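Local atomic coordinates of 23S rRNA (guanine(2535)-N(1))-methyltransferase (PDB entry 1O9G), a protein that methylates N1 of guanine-2535 in 23S ribosomal RNA with S-adenosyl-L-methionine as methyl donor, conferring resistance to the orthosomycin antibiotic avilamycin. Residues M11-L16 / F31-A36; G19-S24 / Q129-L134; P52-D57 / S76-I81; A168-L173 / P205-I210; A211-S216 / G233-V238. The protein carries 3 engineered substitutions. One frame throughout, in Å; residues are numbered along the deposited sequence.

Interaction 1. Residues M11-L16 / F31-A36; sequences MDSSDL and FPVRLA. Engineered in segment 11-16: Met-11 (natural residue Ile).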
# COMPACT_ATOMS: atom_id res chain seq x y z
N MSE A 11 12.94 13.12 -2.69
CA MSE A 11 12.20 13.97 -1.77
C MSE A 11 12.73 13.89 -0.35
O MSE A 11 13.60 13.07 -0.03
CB MSE A 11 10.72 13.56 -1.77
CG MSE A 11 10.45 12.19 -1.11
SE MSE A 11 9.44 10.91 -2.21
CE MSE A 11 10.52 10.95 -3.82
N ASP A 12 12.20 14.76 0.51
CA ASP A 12 12.37 14.64 1.95
C ASP A 12 11.21 13.79 2.47
O ASP A 12 10.15 14.31 2.84
CB ASP A 12 12.36 16.03 2.61
CG ASP A 12 12.24 15.96 4.12
OD1 ASP A 12 11.61 16.86 4.71
OD2 ASP A 12 12.75 15.04 4.80
N SER A 13 11.41 12.47 2.50
CA SER A 13 10.37 11.55 2.95
C SER A 13 10.62 11.08 4.39
O SER A 13 10.12 10.03 4.80
CB SER A 13 10.29 10.33 2.02
OG SER A 13 11.29 9.38 2.32
N SER A 14 11.37 11.88 5.15
CA SER A 14 11.85 11.47 6.45
C SER A 14 10.69 11.32 7.46
O SER A 14 10.72 10.44 8.30
CB SER A 14 12.98 12.41 6.95
OG SER A 14 12.53 13.72 7.27
N ASP A 15 9.65 12.14 7.34
CA ASP A 15 8.55 12.08 8.29
C ASP A 15 7.78 10.77 8.16
O ASP A 15 7.15 10.34 9.12
CB ASP A 15 7.55 13.21 8.11
CG ASP A 15 8.11 14.55 8.49
OD1 ASP A 15 9.24 14.62 9.04
OD2 ASP A 15 7.49 15.60 8.25
N LEU A 16 7.82 10.15 6.98
CA LEU A 16 7.13 8.88 6.71
C LEU A 16 8.02 7.65 6.93
O LEU A 16 7.60 6.53 6.68
CB LEU A 16 6.51 8.88 5.30
CG LEU A 16 5.34 9.85 5.13
CD1 LEU A 16 5.05 10.03 3.61
CD2 LEU A 16 4.13 9.42 5.89
N PHE A 31 8.74 -0.44 2.98
CA PHE A 31 8.84 -0.31 1.54
C PHE A 31 9.42 1.08 1.28
O PHE A 31 9.05 2.02 1.96
CB PHE A 31 7.44 -0.42 0.93
CG PHE A 31 7.47 -0.67 -0.54
CD1 PHE A 31 7.54 -1.95 -1.04
CD2 PHE A 31 7.43 0.40 -1.42
CE1 PHE A 31 7.63 -2.17 -2.41
CE2 PHE A 31 7.48 0.18 -2.80
CZ PHE A 31 7.56 -1.09 -3.28
N PRO A 32 10.30 1.26 0.29
CA PRO A 32 10.84 2.61 0.04
C PRO A 32 9.76 3.59 -0.39
O PRO A 32 9.03 3.30 -1.32
CB PRO A 32 11.85 2.40 -1.10
CG PRO A 32 12.00 0.98 -1.25
CD PRO A 32 10.87 0.26 -0.62
N VAL A 33 9.67 4.73 0.28
CA VAL A 33 8.67 5.73 -0.02
C VAL A 33 8.75 6.19 -1.48
O VAL A 33 7.74 6.32 -2.15
CB VAL A 33 8.78 6.93 0.92
CG1 VAL A 33 7.82 8.02 0.53
CG2 VAL A 33 8.52 6.47 2.38
N ARG A 34 9.96 6.43 -1.97
CA ARG A 34 10.07 6.93 -3.33
C ARG A 34 9.50 5.96 -4.36
O ARG A 34 8.83 6.36 -5.31
CB ARG A 34 11.52 7.25 -3.65
CG ARG A 34 11.72 7.91 -4.98
CD ARG A 34 13.14 8.24 -5.29
NE ARG A 34 13.22 9.19 -6.40
CZ ARG A 34 14.36 9.55 -6.98
NH1 ARG A 34 15.52 9.06 -6.56
NH2 ARG A 34 14.34 10.42 -7.98
N LEU A 35 9.76 4.68 -4.17
CA LEU A 35 9.25 3.67 -5.07
C LEU A 35 7.74 3.55 -4.91
O LEU A 35 7.01 3.33 -5.88
CB LEU A 35 9.96 2.33 -4.84
CG LEU A 35 9.56 1.20 -5.76
CD1 LEU A 35 9.71 1.60 -7.23
CD2 LEU A 35 10.38 -0.04 -5.48
N ALA A 36 7.26 3.65 -3.68
CA ALA A 36 5.80 3.58 -3.45
C ALA A 36 5.07 4.65 -4.24
O ALA A 36 4.08 4.37 -4.93
CB ALA A 36 5.48 3.70 -1.99

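Interaction 2. Residues G19-S24 / Q129-L134; sequences GVVLHS and QAARRL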
# COMPACT_ATOMS: atom_id res chain seq x y z
N GLY A 19 9.20 3.48 11.65
CA GLY A 19 9.69 3.53 13.01
C GLY A 19 9.82 4.92 13.63
O GLY A 19 10.32 5.07 14.75
N VAL A 20 9.41 5.94 12.89
CA VAL A 20 9.42 7.31 13.40
C VAL A 20 7.99 7.61 13.85
O VAL A 20 7.69 7.53 15.04
CB VAL A 20 9.96 8.30 12.33
CG1 VAL A 20 9.88 9.77 12.81
CG2 VAL A 20 11.37 7.92 11.96
N VAL A 21 7.08 7.84 12.91
CA VAL A 21 5.65 7.97 13.22
C VAL A 21 4.93 6.64 12.89
O VAL A 21 4.27 6.01 13.73
CB VAL A 21 5.01 9.15 12.48
CG1 VAL A 21 3.51 9.30 12.87
CG2 VAL A 21 5.80 10.45 12.78
N LEU A 22 5.05 6.24 11.63
CA LEU A 22 4.56 4.95 11.17
C LEU A 22 5.31 3.84 11.87
O LEU A 22 6.47 3.98 12.29
CB LEU A 22 4.63 4.86 9.64
CG LEU A 22 3.54 5.63 8.90
CD1 LEU A 22 3.55 7.14 9.11
CD2 LEU A 22 3.55 5.33 7.38
N HIS A 23 4.62 2.72 12.00
CA HIS A 23 5.04 1.62 12.86
C HIS A 23 5.80 0.56 12.10
O HIS A 23 5.38 0.17 11.01
CB HIS A 23 3.82 1.00 13.51
CG HIS A 23 3.14 1.91 14.48
ND1 HIS A 23 2.01 2.62 14.18
CD2 HIS A 23 3.47 2.24 15.74
CE1 HIS A 23 1.65 3.33 15.24
NE2 HIS A 23 2.52 3.11 16.20
N SER A 24 6.91 0.13 12.72
CA SER A 24 7.80 -0.92 12.22
C SER A 24 7.48 -2.25 12.88
O SER A 24 6.94 -2.30 13.98
CB SER A 24 9.28 -0.53 12.47
OG SER A 24 9.52 -0.26 13.84
N GLN A 129 7.55 15.76 16.36
CA GLN A 129 7.43 16.84 15.37
C GLN A 129 7.03 16.30 13.99
O GLN A 129 6.28 16.96 13.28
CB GLN A 129 8.71 17.70 15.31
CG GLN A 129 10.03 17.07 14.74
CD GLN A 129 11.25 17.98 14.85
OE1 GLN A 129 12.05 17.85 15.78
NE2 GLN A 129 11.41 18.91 13.90
N ALA A 130 7.53 15.13 13.61
CA ALA A 130 7.13 14.51 12.35
C ALA A 130 5.62 14.21 12.37
O ALA A 130 4.91 14.41 11.39
CB ALA A 130 7.94 13.24 12.08
N ALA A 131 5.11 13.75 13.51
CA ALA A 131 3.68 13.42 13.62
C ALA A 131 2.84 14.69 13.52
O ALA A 131 1.79 14.67 12.90
CB ALA A 131 3.38 12.71 14.93
N ARG A 132 3.32 15.78 14.12
CA ARG A 132 2.65 17.07 14.03
C ARG A 132 2.60 17.53 12.57
O ARG A 132 1.54 17.94 12.11
CB ARG A 132 3.37 18.13 14.88
CG ARG A 132 2.87 19.54 14.63
CD ARG A 132 3.68 20.61 15.37
NE ARG A 132 5.10 20.62 15.00
CZ ARG A 132 5.58 21.09 13.83
NH1 ARG A 132 4.76 21.56 12.89
NH2 ARG A 132 6.89 21.07 13.59
N ARG A 133 3.71 17.46 11.85
CA ARG A 133 3.74 17.88 10.45
C ARG A 133 2.81 17.03 9.58
O ARG A 133 2.08 17.57 8.72
CB ARG A 133 5.15 17.88 9.88
CG ARG A 133 6.07 18.97 10.42
CD ARG A 133 7.35 19.05 9.65
NE ARG A 133 8.19 17.88 9.90
CZ ARG A 133 9.12 17.79 10.84
NH1 ARG A 133 9.42 18.81 11.63
NH2 ARG A 133 9.78 16.66 10.99
N LEU A 134 2.81 15.73 9.81
CA LEU A 134 1.94 14.84 9.05
C LEU A 134 0.48 15.18 9.31
O LEU A 134 -0.33 15.12 8.39
CB LEU A 134 2.23 13.34 9.36
CG LEU A 134 3.55 12.81 8.84
CD1 LEU A 134 3.77 11.40 9.42
CD2 LEU A 134 3.57 12.79 7.32

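Interaction 3. Residues P52-D57 / S76-I81; sequences PVTLWD and SLRQVI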
# COMPACT_ATOMS: atom_id res chain seq x y z
N PRO A 52 -11.45 11.25 -7.43
CA PRO A 52 -10.92 10.63 -6.20
C PRO A 52 -10.82 9.11 -6.34
O PRO A 52 -11.81 8.48 -6.75
CB PRO A 52 -11.96 11.01 -5.14
CG PRO A 52 -12.60 12.23 -5.67
CD PRO A 52 -12.66 12.05 -7.16
N VAL A 53 -9.68 8.52 -5.92
CA VAL A 53 -9.43 7.09 -6.08
C VAL A 53 -9.68 6.31 -4.79
O VAL A 53 -9.33 6.75 -3.68
CB VAL A 53 -7.97 6.89 -6.57
CG1 VAL A 53 -7.37 5.54 -6.26
CG2 VAL A 53 -7.86 7.29 -8.06
N THR A 54 -10.24 5.11 -4.93
CA THR A 54 -10.29 4.14 -3.88
C THR A 54 -9.14 3.17 -4.10
O THR A 54 -9.03 2.55 -5.17
CB THR A 54 -11.63 3.43 -3.89
OG1 THR A 54 -12.65 4.38 -3.56
CG2 THR A 54 -11.65 2.31 -2.87
N LEU A 55 -8.26 3.07 -3.11
CA LEU A 55 -7.06 2.23 -3.16
C LEU A 55 -7.17 1.07 -2.18
O LEU A 55 -7.49 1.28 -1.02
CB LEU A 55 -5.86 3.08 -2.81
CG LEU A 55 -4.49 2.42 -2.58
CD1 LEU A 55 -4.00 1.79 -3.80
CD2 LEU A 55 -3.47 3.39 -2.02
N TRP A 56 -6.87 -0.14 -2.67
CA TRP A 56 -6.95 -1.36 -1.88
C TRP A 56 -5.59 -2.06 -1.89
O TRP A 56 -5.00 -2.28 -2.95
CB TRP A 56 -7.98 -2.28 -2.51
CG TRP A 56 -8.26 -3.61 -1.87
CD1 TRP A 56 -7.99 -4.02 -0.61
CD2 TRP A 56 -8.98 -4.68 -2.51
NE1 TRP A 56 -8.48 -5.29 -0.41
CE2 TRP A 56 -9.08 -5.73 -1.56
CE3 TRP A 56 -9.48 -4.89 -3.79
CZ2 TRP A 56 -9.69 -6.93 -1.85
CZ3 TRP A 56 -10.11 -6.11 -4.08
CH2 TRP A 56 -10.20 -7.11 -3.11
N ASP A 57 -5.14 -2.46 -0.69
CA ASP A 57 -4.01 -3.34 -0.52
C ASP A 57 -4.52 -4.63 0.12
O ASP A 57 -4.81 -4.66 1.33
CB ASP A 57 -2.93 -2.71 0.33
CG ASP A 57 -1.69 -3.53 0.39
OD1 ASP A 57 -1.73 -4.76 0.07
OD2 ASP A 57 -0.60 -3.02 0.74
N SER A 76 -5.43 12.78 -3.53
CA SER A 76 -5.89 11.96 -4.65
C SER A 76 -6.79 10.80 -4.24
O SER A 76 -7.23 10.03 -5.10
CB SER A 76 -4.69 11.37 -5.40
OG SER A 76 -3.83 12.39 -5.87
N LEU A 77 -7.09 10.67 -2.96
CA LEU A 77 -7.75 9.49 -2.43
C LEU A 77 -9.11 9.77 -1.81
O LEU A 77 -9.27 10.76 -1.09
CB LEU A 77 -6.87 8.81 -1.40
CG LEU A 77 -5.58 8.16 -1.90
CD1 LEU A 77 -4.66 7.85 -0.72
CD2 LEU A 77 -5.88 6.95 -2.71
N ARG A 78 -10.07 8.91 -2.12
CA ARG A 78 -11.41 8.88 -1.52
C ARG A 78 -11.36 8.07 -0.22
O ARG A 78 -12.00 8.42 0.76
CB ARG A 78 -12.40 8.21 -2.50
CG ARG A 78 -13.80 8.01 -1.93
CD ARG A 78 -14.79 7.40 -2.88
NE ARG A 78 -15.15 8.34 -3.94
CZ ARG A 78 -16.00 9.37 -3.79
NH1 ARG A 78 -16.57 9.63 -2.61
NH2 ARG A 78 -16.26 10.16 -4.83
N GLN A 79 -10.69 6.92 -0.25
CA GLN A 79 -10.69 5.96 0.85
C GLN A 79 -9.64 4.91 0.55
O GLN A 79 -9.28 4.70 -0.62
CB GLN A 79 -12.04 5.27 1.01
CG GLN A 79 -12.36 4.39 -0.12
CD GLN A 79 -13.70 3.71 -0.02
OE1 GLN A 79 -13.90 2.85 0.85
NE2 GLN A 79 -14.63 4.07 -0.92
N VAL A 80 -9.19 4.23 1.59
CA VAL A 80 -8.32 3.09 1.45
C VAL A 80 -8.94 1.88 2.15
O VAL A 80 -9.68 1.99 3.12
CB VAL A 80 -6.88 3.37 1.97
CG1 VAL A 80 -6.25 4.50 1.20
CG2 VAL A 80 -6.86 3.70 3.42
N ILE A 81 -8.57 0.71 1.60
CA ILE A 81 -9.02 -0.57 2.10
C ILE A 81 -7.81 -1.46 2.28
O ILE A 81 -7.02 -1.60 1.37
CB ILE A 81 -10.02 -1.22 1.13
CG1 ILE A 81 -11.19 -0.26 0.87
CG2 ILE A 81 -10.48 -2.55 1.68
CD1 ILE A 81 -12.16 -0.67 -0.22
O HOH W 1 -14.42 8.84 -7.05

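Interaction 4. Residues A168-L173 / P205-I210; sequences APDVVL and PAHAVI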
# COMPACT_ATOMS: atom_id res chain seq x y z
N ALA A 168 -15.83 0.13 -4.91
CA ALA A 168 -15.25 -0.36 -6.16
C ALA A 168 -13.83 0.21 -6.32
O ALA A 168 -13.65 1.30 -6.87
CB ALA A 168 -16.13 0.03 -7.34
N PRO A 169 -12.80 -0.48 -5.82
CA PRO A 169 -11.44 0.07 -5.93
C PRO A 169 -11.00 0.37 -7.36
O PRO A 169 -11.22 -0.44 -8.24
CB PRO A 169 -10.60 -1.01 -5.30
CG PRO A 169 -11.50 -1.67 -4.37
CD PRO A 169 -12.82 -1.72 -5.04
N ASP A 170 -10.37 1.52 -7.53
CA ASP A 170 -9.77 1.89 -8.81
C ASP A 170 -8.34 1.39 -8.96
O ASP A 170 -7.87 1.23 -10.06
CB ASP A 170 -9.80 3.40 -8.98
CG ASP A 170 -11.16 3.99 -8.65
OD1 ASP A 170 -12.09 3.82 -9.47
OD2 ASP A 170 -11.40 4.56 -7.57
N VAL A 171 -7.63 1.24 -7.84
CA VAL A 171 -6.25 0.82 -7.82
C VAL A 171 -6.09 -0.21 -6.72
O VAL A 171 -6.54 0.00 -5.59
CB VAL A 171 -5.27 2.00 -7.59
CG1 VAL A 171 -3.82 1.53 -7.54
CG2 VAL A 171 -5.44 3.07 -8.69
N VAL A 172 -5.45 -1.32 -7.07
CA VAL A 172 -4.88 -2.25 -6.11
C VAL A 172 -3.37 -2.07 -6.19
O VAL A 172 -2.80 -2.01 -7.27
CB VAL A 172 -5.24 -3.68 -6.46
CG1 VAL A 172 -4.35 -4.67 -5.66
CG2 VAL A 172 -6.71 -3.91 -6.23
N LEU A 173 -2.72 -1.98 -5.04
CA LEU A 173 -1.26 -1.86 -5.01
C LEU A 173 -0.80 -2.68 -3.82
O LEU A 173 -1.21 -2.44 -2.70
CB LEU A 173 -0.82 -0.40 -4.92
CG LEU A 173 0.64 -0.06 -5.17
CD1 LEU A 173 0.79 1.42 -5.53
CD2 LEU A 173 1.53 -0.38 -3.99
N PRO A 205 -13.96 -3.21 -10.52
CA PRO A 205 -14.51 -2.63 -11.74
C PRO A 205 -13.51 -2.83 -12.89
O PRO A 205 -12.31 -3.01 -12.65
CB PRO A 205 -14.69 -1.16 -11.38
CG PRO A 205 -13.67 -0.89 -10.34
CD PRO A 205 -13.51 -2.17 -9.57
N ALA A 206 -14.03 -2.82 -14.12
CA ALA A 206 -13.28 -3.18 -15.32
C ALA A 206 -12.04 -2.32 -15.51
O ALA A 206 -10.99 -2.79 -15.96
CB ALA A 206 -14.17 -3.07 -16.52
N HIS A 207 -12.15 -1.06 -15.15
CA HIS A 207 -11.04 -0.11 -15.34
C HIS A 207 -9.91 -0.20 -14.33
O HIS A 207 -8.89 0.45 -14.51
CB HIS A 207 -11.54 1.33 -15.32
CG HIS A 207 -12.10 1.75 -14.00
ND1 HIS A 207 -11.38 2.42 -13.03
CD2 HIS A 207 -13.33 1.57 -13.49
CE1 HIS A 207 -12.15 2.62 -11.98
NE2 HIS A 207 -13.34 2.11 -12.23
N ALA A 208 -10.10 -0.95 -13.25
CA ALA A 208 -9.17 -0.91 -12.15
C ALA A 208 -7.78 -1.34 -12.61
O ALA A 208 -7.63 -2.29 -13.38
CB ALA A 208 -9.62 -1.84 -11.04
N VAL A 209 -6.77 -0.68 -12.07
CA VAL A 209 -5.37 -1.01 -12.28
C VAL A 209 -4.87 -1.78 -11.07
O VAL A 209 -4.96 -1.29 -9.94
CB VAL A 209 -4.55 0.25 -12.48
CG1 VAL A 209 -3.07 -0.06 -12.62
CG2 VAL A 209 -5.09 1.05 -13.70
N ILE A 210 -4.34 -2.96 -11.35
CA ILE A 210 -3.73 -3.83 -10.36
C ILE A 210 -2.22 -3.75 -10.49
O ILE A 210 -1.66 -4.17 -11.49
CB ILE A 210 -4.19 -5.28 -10.48
CG1 ILE A 210 -5.71 -5.39 -10.43
CG2 ILE A 210 -3.55 -6.11 -9.39
CD1 ILE A 210 -6.24 -6.67 -10.96

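Interaction 5. Residues A211-S216 / G233-V238; sequences AVTDRS and GTRSAV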
# COMPACT_ATOMS: atom_id res chain seq x y z
N ALA A 211 -1.57 -3.28 -9.44
CA ALA A 211 -0.10 -3.09 -9.42
C ALA A 211 0.45 -4.01 -8.32
O ALA A 211 0.08 -3.91 -7.16
CB ALA A 211 0.25 -1.68 -9.14
N VAL A 212 1.35 -4.89 -8.72
CA VAL A 212 2.04 -5.78 -7.79
C VAL A 212 3.55 -5.61 -7.91
O VAL A 212 4.08 -5.39 -8.99
CB VAL A 212 1.62 -7.23 -8.01
CG1 VAL A 212 0.11 -7.39 -7.88
CG2 VAL A 212 2.03 -7.74 -9.35
N THR A 213 4.23 -5.74 -6.78
CA THR A 213 5.67 -5.62 -6.72
C THR A 213 6.27 -6.78 -5.92
O THR A 213 5.61 -7.38 -5.06
CB THR A 213 6.06 -4.22 -6.18
OG1 THR A 213 7.47 -4.09 -6.11
CG2 THR A 213 5.54 -3.97 -4.78
N ASP A 214 7.50 -7.13 -6.25
CA ASP A 214 8.20 -8.31 -5.71
C ASP A 214 9.69 -8.06 -5.78
O ASP A 214 10.14 -7.16 -6.49
CB ASP A 214 7.85 -9.53 -6.59
CG ASP A 214 7.92 -10.87 -5.86
OD1 ASP A 214 8.58 -11.01 -4.80
OD2 ASP A 214 7.34 -11.87 -6.32
N ARG A 215 10.45 -8.86 -5.05
CA ARG A 215 11.89 -8.92 -5.22
C ARG A 215 12.17 -9.86 -6.38
O ARG A 215 12.34 -11.07 -6.21
CB ARG A 215 12.55 -9.45 -3.94
CG ARG A 215 14.06 -9.35 -3.93
CD ARG A 215 14.57 -8.01 -3.42
NE ARG A 215 14.14 -7.71 -2.06
CZ ARG A 215 14.00 -6.48 -1.55
NH1 ARG A 215 14.24 -5.40 -2.29
NH2 ARG A 215 13.61 -6.33 -0.29
N SER A 216 12.16 -9.30 -7.58
CA SER A 216 12.48 -10.07 -8.77
C SER A 216 12.86 -9.17 -9.93
O SER A 216 12.80 -7.95 -9.83
CB SER A 216 11.32 -10.96 -9.17
OG SER A 216 10.35 -10.19 -9.83
N GLY A 233 16.28 -0.91 -8.39
CA GLY A 233 17.07 -1.67 -7.44
C GLY A 233 16.84 -3.16 -7.61
O GLY A 233 16.82 -3.70 -8.76
N THR A 234 16.59 -3.83 -6.46
CA THR A 234 16.32 -5.27 -6.44
C THR A 234 14.82 -5.60 -6.63
O THR A 234 14.43 -6.77 -6.55
CB THR A 234 16.84 -5.88 -5.12
OG1 THR A 234 18.02 -5.18 -4.67
CG2 THR A 234 17.33 -7.30 -5.31
N ARG A 235 13.99 -4.59 -6.88
CA ARG A 235 12.54 -4.78 -6.96
C ARG A 235 12.01 -4.55 -8.38
O ARG A 235 12.54 -3.74 -9.12
CB ARG A 235 11.84 -3.82 -6.02
CG ARG A 235 11.76 -4.27 -4.55
CD ARG A 235 10.80 -3.40 -3.73
NE ARG A 235 10.79 -3.70 -2.29
CZ ARG A 235 11.71 -3.29 -1.44
NH1 ARG A 235 11.61 -3.59 -0.14
NH2 ARG A 235 12.74 -2.58 -1.87
N SER A 236 10.97 -5.29 -8.77
CA SER A 236 10.22 -4.98 -9.97
C SER A 236 8.74 -4.81 -9.63
O SER A 236 8.29 -5.21 -8.57
CB SER A 236 10.41 -6.04 -11.05
OG SER A 236 9.85 -7.27 -10.65
N ALA A 237 8.01 -4.20 -10.53
CA ALA A 237 6.57 -4.09 -10.44
C ALA A 237 5.96 -4.34 -11.80
O ALA A 237 6.62 -4.16 -12.82
CB ALA A 237 6.18 -2.73 -9.92
N VAL A 238 4.71 -4.76 -11.78
CA VAL A 238 3.92 -4.94 -13.00
C VAL A 238 2.51 -4.43 -12.69
O VAL A 238 2.04 -4.55 -11.57
CB VAL A 238 3.93 -6.41 -13.48
CG1 VAL A 238 3.24 -7.33 -12.49
CG2 VAL A 238 3.32 -6.50 -14.87
O HOH W 2 14.29 -5.37 -11.12

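Interaction 1. Residues M11-L16 / F31-A36
Val-33, in the first turn of helix 33-45, meets the 11-16 loop with both of its methyls. CG1 lies 3.7 Å from CB of Ser-13, and CG2 comes within 4.3 Å of CB of Leu-16. The torsion of Val-33 (chi1 175°) sends CG1 away from its own backbone N and spreads the branches over these two neighbours, while the hydroxyl OG of Ser-13 passes 3.8 Å from CB of Val-33. At the next helix residue, Arg-34, the engineered Met-11 (selenomethionine) folds back on itself, bent at both chi2 and chi3, and lays its terminal CE across the extended stem of the arginine, 3.5 Å from CG. Because Met-11 is poorly ordered, this crossing is less well defined than the valine packing. The N-terminal segment thus covers the start of helix 33-45, the first helix of this Rossmann-like methyltransferase, Pro-32 serving as N-cap residue. No hydrogen bond joins the two segments. Arg-34 instead carries its guanidinium past the methionine to the carbonyl O of Ala-7 and to a cation-pi contact with Tyr-4. Tyr-64 of helix 64-72 touches Val-33 and also hydrogen-bonds through its hydroxyl to the carbonyl O of Leu-16.

Interaction 2. Residues G19-S24 / Q129-L134
Val-21 sets its CG2 methyl against the surface of helix 122-140, 3.6 Å from CB of Ala-130 and 3.4 Å from the backbone N of Ala-131. With CG1 turned away from the backbone N (chi1 -178°), both branches can face the helix: CG2 sits close to both alanines, and CG1 reaches CB of Ala-131 at 4.0 Å. The small alanine side chains let the valine come right up to the helix backbone. One turn further along, Leu-134 extends its CD1 methyl to 4.0 Å from CB of Val-21, the two side chains meeting tip to tip. The same CD1 touches Leu-22, whose own CD1 lies 4.3 Å away, and CG1 of Val-20 adds a more peripheral contact with CB of Ala-130.

The segment 19-24 has no regular secondary structure, but it is folded back on itself by a backbone hydrogen bond from Gly-19 N to Leu-22 O (2.8 Å), which puts Val-20 and Val-21 at the bend, against helix 122-140. Two of its carbonyls are held by another helix: Arg-112 binds the O of Val-20 and Arg-108 that of Val-21, both from helix 102-119, which also packs Leu-105 on Val-21. Leu-22 continues onto helix 64-72. The loop is thus packed against helices 122-140, 102-119 and 64-72.

The side-chain contacts between the two segments are all apolar and no hydrogen bond crosses, so the fit here depends on methyl shape and exclusion of water, while the carbonyls of Val-20 and Val-21 are bonded by the arginines of helix 102-119.

Interaction 3. Residues P52-D57 / S76-I81
Strands 53-57 and 79-81 run parallel, their axes 4.7 Å apart at an angle of 18°, with a beta bulge where the register slips by one residue between Val-53 and Thr-54. Ahead of the bulge Val-53 N donates to Ser-76 O at 3.0 Å, and the O of Val-53 receives the N-H of Arg-78 at 2.8 Å, from a donor standing 40° out of the carbonyl plane. Past it the ladder becomes regular: Leu-55 N donates to Gln-79 O and Leu-55 O accepts from Ile-81 N, both donors in the carbonyl plane, and Asp-57 N closes the series on Ile-81 O.

On one face, CD2 of Leu-77 fits between Val-53 and Leu-55, 3.9 Å from CB of Leu-55. On the other, Gln-79 holds CG between its backbone N and carbonyl carbon (chi1 67°) and extends beyond it across Thr-54; its CG is 3.5 Å from CG2 of Thr-54, and NE2 makes a weak bond to OG1. The amide is also tied to Ser-167 through OE1. Further along this face the indole edge of Trp-56 points at the carbonyl of Ile-81, with CD1 3.3 Å from that O, and CD1 lies 3.7 Å from CG2 of Ile-81. NE1 of Trp-56 is bonded to Ser-83. At the outer end, a water donates to Pro-52 O and accepts from NH2 of Arg-78.

Helix 33-45 covers the Leu-55 and Leu-77 face, and helix 160-164 that of Trp-56 and Ile-81. Together with helix 64-72, the two strands form a beta-alpha-beta unit of the Rossmann-like fold found in S-adenosylmethionine-dependent methyltransferases.

Interaction 4. Residues A168-L173 / P205-I210
The carbonyl O of Val-209 accepts the N-H of Val-172 at 2.9 Å, the shorter of the two backbone bonds that pair these segments in parallel. Its companion runs from Val-209 N to Asp-170 O at 3.0 Å, the donor tilted 29° from the carbonyl plane. Val-209 is thus held through both its N and its O to the same neighbouring segment, and a CA-H...O contact from Val-171 to Val-209 O supplements the ladder.

Within the paired strands the side chains alternate between the two faces. Val-172 and Ile-210 lie side by side on one face, CG1 of the valine 4.1 Å from CG2 of the isoleucine. Val-172 keeps CG1 on the side away from its backbone N (chi1 166°), which brings that methyl alongside the isoleucine branch. Val-171 and Val-209 take the other face.

Ahead of the strands, Pro-205 turns its ring to the chain at 168-169. CD lies 3.2 Å from the O of Pro-169 and CG 4.0 Å from CB of Ala-168, while CB of Ala-208 stands 3.5 Å from that same oxygen. The carbonyl is therefore boxed in by carbon and has no polar partner in the model. A type I turn from Pro-205 to Ala-208, closed by Ala-208 N to Pro-205 O, brings the chain into the strand. Asp-170 directs OD2 to the backbone N of Thr-54.

Strands 171-175 and 209-214 are joined through helix 190-203 as a beta-alpha-beta unit; Leu-200 of that helix covers Val-172 and Ile-210, whereas Ala-43 of helix 33-45 packs on Val-171 and Val-209.

Interaction 5. Residues A211-S216 / G233-V238
Two arginines meet across this contact: NH1 of Arg-215 stands 3.2 Å from NH2 of Arg-235, over one face of the Arg-235 guanidinium and offset toward its rim. The planes are 63° apart, so the groups meet at a steep angle and do not stack flat. Two like charges this close would be expected to be unfavourable by themselves. Arg-215 gets there by bending at chi2 and chi3, which folds its chain over Thr-234, with CD 3.4 Å from the O of that poorly ordered residue; Arg-235 is extended from CG to NE and touches Phe-31 and Leu-35.

The strands that lead to the pair, 211-214 and 235-238, run antiparallel. Val-212 with Val-238 and Asp-214 with Ser-236 form hydrogen-bonded pairs, and Thr-213 with Ala-237 is a non-hydrogen-bonded one. Ser-236 O is gripped twice, by Asp-214 N at 3.1 Å and by Thr-213 OG1 at 2.8 Å. The hydroxyl reaches it because chi1 of 180° swings OG1 away from the threonine N, and it approaches from 41° above the carbonyl plane.

Val-212 and Val-238 lie side by side, CG2 and CG1 in tight contact at 3.4 Å. Ser-236, on the same face, is hydrogen-bonded through OG to OG of Ser-216 at 3.1 Å, just past the strand, and a water bridges the carbonyls of Ser-216 and Arg-235. Asp-214 turns its OD2 to Val-188 N.

Strand 235-241 is inserted antiparallel between 209-214 and 228-232, giving the 3-2-1-4-5-7-6 strand order characteristic of the Rossmann-like methyltransferase fold.

Interactions 3, 4 and 5 follow one another across a single sheet. Interactions 3 and 4, with centres about 10 Å apart, join where Trp-56 N lies 2.9 Å from Val-171 O; interactions 4 and 5 share strand 209-214, and Val-172 O approaches Ala-211 N at 2.8 Å. Interaction 1 touches this sheet through Phe-31, whose CE1 is 3.5 Å from NE of Arg-235 in interaction 5. It also borders interaction 2, where Asp-15 OD1 forms a 2.9 Å salt bridge with Arg-133 NH2 and Leu-16 packs on Leu-134. Interaction 2, centred about 29 Å from the centre of interaction 4, belongs to the helical region on the opposite side of the chain's centre.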